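PDB 4MUV: cyclic nucleotide-gated potassium channel mll3241 from Mesorhizobium loti, which forms a homotetrameric potassium channel activated by cAMP, here represented by its cytoplasmic cyclic nucleotide-binding domain with cGMP bound. Local coordinates for residues D57-A70 / A96-H110. The protein carries 3 engineered substitutions. Numbering follows the deposited sequence.
With PCG (cyclic guanosine monophosphate), chain C.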
loop_
_atom_site.group_PDB
_atom_site.type_symbol
_atom_site.label_atom_id
_atom_site.label_comp_id
_atom_site.label_asym_id
_atom_site.label_seq_id
_atom_site.Cartn_x
_atom_site.Cartn_y
_atom_site.Cartn_z
ATOM N N ASP A 57 -7.971 -1.365 6.910
ATOM C CA ASP A 57 -8.232 0.065 7.035
ATOM C C ASP A 57 -7.119 0.900 6.436
ATOM O O ASP A 57 -7.095 2.105 6.632
ATOM C CB ASP A 57 -8.408 0.435 8.515
ATOM C CG ASP A 57 -7.146 0.195 9.320
ATOM O OD1 ASP A 57 -6.204 -0.423 8.769
ATOM O OD2 ASP A 57 -7.114 0.566 10.529
ATOM N N ARG A 58 -6.216 0.270 5.704
ATOM C CA ARG A 58 -5.134 0.989 5.052
ATOM C C ARG A 58 -4.532 0.134 3.955
ATOM O O ARG A 58 -4.810 -1.059 3.852
ATOM C CB ARG A 58 -4.067 1.325 6.076
ATOM C CG ARG A 58 -3.376 0.095 6.620
ATOM C CD ARG A 58 -2.727 0.338 7.958
ATOM N NE ARG A 58 -3.727 0.565 8.981
ATOM C CZ ARG A 58 -3.473 1.041 10.192
ATOM N NH1 ARG A 58 -2.232 1.345 10.554
ATOM N NH2 ARG A 58 -4.467 1.210 11.043
ATOM N N MET A 59 -3.714 0.751 3.112
ATOM C CA MET A 59 -2.914 -0.006 2.150
ATOM C C MET A 59 -1.484 0.505 2.206
ATOM O O MET A 59 -1.178 1.449 2.948
ATOM C CB MET A 59 -3.481 0.044 0.732
ATOM C CG MET A 59 -3.417 1.411 0.103
ATOM S SD MET A 59 -3.717 1.407 -1.673
ATOM C CE MET A 59 -2.257 0.543 -2.242
ATOM N N PHE A 60 -0.609 -0.146 1.450
ATOM C CA PHE A 60 0.827 0.022 1.615
ATOM C C PHE A 60 1.517 0.057 0.259
ATOM O O PHE A 60 1.206 -0.746 -0.636
ATOM C CB PHE A 60 1.411 -1.135 2.399
ATOM C CG PHE A 60 0.781 -1.345 3.745
ATOM C CD1 PHE A 60 1.289 -0.705 4.861
ATOM C CD2 PHE A 60 -0.281 -2.208 3.897
ATOM C CE1 PHE A 60 0.734 -0.897 6.109
ATOM C CE2 PHE A 60 -0.853 -2.411 5.149
ATOM C CZ PHE A 60 -0.341 -1.752 6.254
ATOM N N PHE A 61 2.473 0.981 0.114
ATOM C CA PHE A 61 3.353 1.076 -1.050
ATOM C C PHE A 61 4.728 0.625 -0.618
ATOM O O PHE A 61 5.298 1.149 0.328
ATOM C CB PHE A 61 3.373 2.512 -1.570
ATOM C CG PHE A 61 2.022 2.962 -1.995
ATOM C CD1 PHE A 61 1.142 3.500 -1.083
ATOM C CD2 PHE A 61 1.600 2.776 -3.301
ATOM C CE1 PHE A 61 -0.118 3.867 -1.472
ATOM C CE2 PHE A 61 0.324 3.125 -3.684
ATOM C CZ PHE A 61 -0.533 3.677 -2.767
ATOM N N VAL A 62 5.270 -0.380 -1.311
ATOM C CA VAL A 62 6.610 -0.876 -0.979
ATOM C C VAL A 62 7.648 0.069 -1.571
ATOM O O VAL A 62 7.602 0.390 -2.762
ATOM C CB VAL A 62 6.852 -2.290 -1.538
ATOM C CG1 VAL A 62 8.218 -2.797 -1.159
ATOM C CG2 VAL A 62 5.784 -3.254 -1.041
ATOM N N VAL A 63 8.584 0.536 -0.743
ATOM C CA VAL A 63 9.568 1.501 -1.216
ATOM C C VAL A 63 11.009 1.066 -1.029
ATOM O O VAL A 63 11.859 1.616 -1.709
ATOM C CB VAL A 63 9.262 2.949 -0.676
ATOM C CG1 VAL A 63 8.002 3.526 -1.340
ATOM C CG2 VAL A 63 9.106 2.986 0.809
ATOM N N GLU A 64 11.272 0.102 -0.143
ATOM C CA GLU A 64 12.601 -0.508 0.033
ATOM C C GLU A 64 12.375 -1.930 0.527
ATOM O O GLU A 64 11.495 -2.155 1.358
ATOM C CB GLU A 64 13.459 0.228 1.087
ATOM C CG GLU A 64 13.658 1.737 0.880
ATOM C CD GLU A 64 14.433 2.402 2.009
ATOM O OE1 GLU A 64 14.237 2.050 3.197
ATOM O OE2 GLU A 64 15.223 3.305 1.714
ATOM N N GLY A 65 13.137 -2.899 0.030
ATOM C CA GLY A 65 12.945 -4.271 0.462
ATOM C C GLY A 65 11.750 -4.922 -0.199
ATOM O O GLY A 65 11.234 -4.431 -1.178
ATOM N N SER A 66 11.320 -6.052 0.339
ATOM C CA SER A 66 10.229 -6.802 -0.258
ATOM C C SER A 66 9.317 -7.468 0.764
ATOM O O SER A 66 9.703 -7.724 1.916
ATOM C CB SER A 66 10.774 -7.850 -1.222
ATOM O OG SER A 66 11.567 -8.792 -0.538
ATOM N N VAL A 67 8.092 -7.739 0.314
ATOM C CA VAL A 67 7.115 -8.513 1.063
ATOM C C VAL A 67 6.775 -9.807 0.347
ATOM O O VAL A 67 6.961 -9.922 -0.860
ATOM C CB VAL A 67 5.827 -7.713 1.344
ATOM C CG1 VAL A 67 6.146 -6.458 2.120
ATOM C CG2 VAL A 67 5.079 -7.407 0.077
ATOM N N SER A 68 6.242 -10.742 1.121
ATOM C CA SER A 68 5.785 -12.042 0.669
ATOM C C SER A 68 4.267 -12.106 0.804
ATOM O O SER A 68 3.730 -11.785 1.852
ATOM C CB SER A 68 6.418 -13.082 1.597
ATOM O OG SER A 68 5.830 -14.332 1.477
ATOM N N VAL A 69 3.592 -12.521 -0.259
ATOM C CA VAL A 69 2.135 -12.663 -0.280
ATOM C C VAL A 69 1.794 -14.145 -0.295
ATOM O O VAL A 69 2.173 -14.866 -1.222
ATOM C CB VAL A 69 1.513 -11.967 -1.515
ATOM C CG1 VAL A 69 -0.013 -12.116 -1.486
ATOM C CG2 VAL A 69 1.952 -10.506 -1.596
ATOM N N ALA A 70 1.075 -14.589 0.734
ATOM C CA ALA A 70 0.694 -15.992 0.874
ATOM C C ALA A 70 -0.644 -16.242 0.184
ATOM O O ALA A 70 -1.679 -16.076 0.765
ATOM C CB ALA A 70 0.614 -16.371 2.360
ATOM N N ALA A 96 -5.465 -12.164 1.844
ATOM C CA ALA A 96 -4.219 -12.913 1.926
ATOM C C ALA A 96 -3.390 -12.300 3.040
ATOM O O ALA A 96 -3.523 -11.123 3.350
ATOM C CB ALA A 96 -3.463 -12.839 0.608
ATOM N N THR A 97 -2.514 -13.124 3.609
ATOM C CA THR A 97 -1.534 -12.671 4.579
ATOM C C THR A 97 -0.275 -12.194 3.846
ATOM O O THR A 97 0.280 -12.908 3.000
ATOM C CB THR A 97 -1.221 -13.785 5.568
ATOM O OG1 THR A 97 -2.436 -14.088 6.268
ATOM C CG2 THR A 97 -0.125 -13.368 6.566
ATOM N N VAL A 98 0.141 -10.984 4.168
ATOM C CA VAL A 98 1.335 -10.381 3.607
ATOM C C VAL A 98 2.292 -10.140 4.762
ATOM O O VAL A 98 1.914 -9.571 5.774
ATOM C CB VAL A 98 1.003 -9.051 2.890
ATOM C CG1 VAL A 98 2.258 -8.442 2.269
ATOM C CG2 VAL A 98 -0.094 -9.249 1.864
ATOM N N SER A 99 3.537 -10.553 4.572
ATOM C CA SER A 99 4.591 -10.501 5.572
ATOM C C SER A 99 5.831 -9.836 4.967
ATOM O O SER A 99 6.043 -9.901 3.752
ATOM C CB SER A 99 4.976 -11.925 5.988
ATOM O OG SER A 99 3.875 -12.696 6.425
ATOM N N ALA A 100 6.660 -9.234 5.798
ATOM C CA ALA A 100 7.943 -8.762 5.317
ATOM C C ALA A 100 8.788 -9.972 4.914
ATOM O O ALA A 100 8.892 -10.947 5.655
ATOM C CB ALA A 100 8.653 -7.973 6.392
ATOM N N ALA A 101 9.397 -9.920 3.730
ATOM C CA ALA A 101 10.312 -10.967 3.298
ATOM C C ALA A 101 11.712 -10.625 3.843
ATOM O O ALA A 101 12.200 -11.255 4.766
ATOM C CB ALA A 101 10.294 -11.069 1.786
ATOM N N THR A 102 12.325 -9.595 3.279
ATOM C CA THR A 102 13.443 -8.933 3.893
ATOM C C THR A 102 12.860 -7.827 4.764
ATOM O O THR A 102 11.654 -7.572 4.745
ATOM C CB THR A 102 14.365 -8.329 2.818
ATOM O OG1 THR A 102 13.642 -7.383 2.022
ATOM C CG2 THR A 102 14.956 -9.413 1.928
ATOM N N THR A 103 13.705 -7.145 5.519
ATOM C CA THR A 103 13.294 -5.910 6.161
ATOM C C THR A 103 12.722 -5.017 5.078
ATOM O O THR A 103 13.299 -4.907 4.019
ATOM C CB THR A 103 14.493 -5.199 6.776
ATOM O OG1 THR A 103 15.302 -6.149 7.460
ATOM C CG2 THR A 103 14.007 -4.111 7.711
ATOM N N VAL A 104 11.581 -4.382 5.327
ATOM C CA VAL A 104 10.896 -3.643 4.276
ATOM C C VAL A 104 10.452 -2.258 4.754
ATOM O O VAL A 104 10.036 -2.096 5.894
ATOM C CB VAL A 104 9.698 -4.475 3.750
ATOM C CG1 VAL A 104 8.622 -4.685 4.841
ATOM C CG2 VAL A 104 9.114 -3.863 2.489
ATOM N N SER A 105 10.590 -1.245 3.895
ATOM C CA SER A 105 10.021 0.083 4.127
ATOM C C SER A 105 8.796 0.232 3.282
ATOM O O SER A 105 8.793 -0.079 2.077
ATOM C CB SER A 105 10.981 1.243 3.804
ATOM O OG SER A 105 12.050 1.194 4.701
ATOM N N LEU A 106 7.759 0.728 3.938
ATOM C CA LEU A 106 6.441 0.915 3.367
ATOM C C LEU A 106 5.994 2.345 3.577
ATOM O O LEU A 106 6.331 2.961 4.575
ATOM C CB LEU A 106 5.435 0.022 4.106
ATOM C CG LEU A 106 5.733 -1.451 4.230
ATOM C CD1 LEU A 106 4.734 -2.159 5.128
ATOM C CD2 LEU A 106 5.754 -2.093 2.867
ATOM N N LEU A 107 5.191 2.843 2.653
ATOM C CA LEU A 107 4.384 4.043 2.870
ATOM C C LEU A 107 2.939 3.576 3.055
ATOM O O LEU A 107 2.345 2.989 2.153
ATOM C CB LEU A 107 4.515 5.025 1.700
ATOM C CG LEU A 107 5.916 5.603 1.503
ATOM C CD1 LEU A 107 6.008 6.336 0.188
ATOM C CD2 LEU A 107 6.259 6.551 2.633
ATOM N N SER A 108 2.394 3.834 4.244
ATOM C CA SER A 108 1.037 3.439 4.618
ATOM C C SER A 108 0.047 4.538 4.302
ATOM O O SER A 108 0.286 5.687 4.665
ATOM C CB SER A 108 0.992 3.134 6.122
ATOM O OG SER A 108 -0.301 2.755 6.549
ATOM N N LEU A 109 -1.048 4.168 3.663
ATOM C CA LEU A 109 -2.099 5.087 3.279
ATOM C C LEU A 109 -3.395 4.625 3.923
ATOM O O LEU A 109 -3.891 3.535 3.631
ATOM C CB LEU A 109 -2.257 5.066 1.764
ATOM C CG LEU A 109 -3.293 6.017 1.174
ATOM C CD1 LEU A 109 -2.829 7.450 1.376
ATOM C CD2 LEU A 109 -3.519 5.737 -0.309
ATOM N N HIS A 110 -3.928 5.438 4.828
ATOM C CA HIS A 110 -5.160 5.085 5.509
ATOM C C HIS A 110 -6.352 5.180 4.562
ATOM O O HIS A 110 -6.337 5.904 3.575
ATOM C CB HIS A 110 -5.354 5.973 6.721
ATOM C CG HIS A 110 -4.525 5.572 7.900
ATOM N ND1 HIS A 110 -3.201 5.187 7.803
ATOM C CD2 HIS A 110 -4.836 5.509 9.213
ATOM C CE1 HIS A 110 -2.733 4.913 9.007
ATOM N NE2 HIS A 110 -3.707 5.094 9.878
HETATM P PA PCG C . -5.971 -7.223 0.677
HETATM O O1A PCG C . -6.531 -5.947 1.270
HETATM O O2A PCG C . -6.946 -8.313 0.405
HETATM O "O5'" PCG C . -4.876 -7.760 1.626
HETATM C "C5'" PCG C . -3.982 -8.676 1.179
HETATM C "C4'" PCG C . -3.321 -8.116 -0.092
HETATM O "O4'" PCG C . -2.271 -8.914 -0.757
HETATM C "C3'" PCG C . -4.281 -7.889 -1.052
HETATM O "O3'" PCG C . -5.220 -6.835 -0.668
HETATM C "C2'" PCG C . -3.392 -7.550 -2.318
HETATM O "O2'" PCG C . -3.159 -6.142 -2.358
HETATM C "C1'" PCG C . -2.200 -8.267 -2.120
HETATM N N9 PCG C . -1.890 -9.287 -3.077
HETATM C C8 PCG C . -0.815 -9.326 -3.932
HETATM N N7 PCG C . -0.889 -10.363 -4.768
HETATM C C5 PCG C . -2.052 -11.013 -4.432
HETATM C C6 PCG C . -2.674 -12.189 -4.974
HETATM O O6 PCG C . -2.225 -12.889 -5.915
HETATM N N1 PCG C . -3.856 -12.537 -4.365
HETATM C C2 PCG C . -4.453 -11.806 -3.349
HETATM N N2 PCG C . -5.624 -12.231 -2.842
HETATM N N3 PCG C . -3.891 -10.680 -2.805
HETATM C C4 PCG C . -2.667 -10.327 -3.411
HETATM O O HOH W 1 0.338 1.453 9.115
HETATM O O HOH W 2 -2.870 -15.879 3.163
#
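Arg58 runs alongside His110 across a non-hydrogen-bonded antiparallel pair at one end of the contact. Its CB rests 3.3 Å from Leu109 O; CG and, more closely, CD (3.7 Å) face Ser108 OG in one of that serine's two conformers. The bend at chi3 (68°) then sets the guanidinium beside the imidazole, planes 36° apart, with His110 NE2 above the rim of one guanidinium face. NE and NH2 grip the two carboxylate oxygens of Asp57 side-on, in a salt bridge that fixes the rotation of the flat group, while NH1 reaches a water that also bonds Ser108 OG in that conformer. Beyond it, Phe60 CD1 meets Leu106 CD1 at 3.7 Å, beside Val62, while Phe61, Leu107 and Leu109 pack on the other face and Val63 CG1 meets Leu107 CD1. A classic beta bulge follows: Val63 N gives Ser105 O a nearly straight bond (2.9 Å, 170°), and Glu64 N adds a weak one to the same oxygen. Ser105 OG donates to the anti side of Glu64 OE1 (2.8 Å), an oxygen that also has a salt bridge to Arg12. Past Gly65 the pairing resumes between 67-70 and 97-100, where Val67 CG2 touches Val98 CG1 (3.7 Å). Here Val69 CG1 packs against the guanine of cGMP and Val98 CG2 lies 3.4 Å from ribose O4', walling the nucleotide pocket. In the domain's beta roll, 58-64 and 104-110 lie between strands 39-43 and 82-83, 67-70 and 97-100 between 48-50 and 75-77; His110 occupies the N-cap position of helix 111-120.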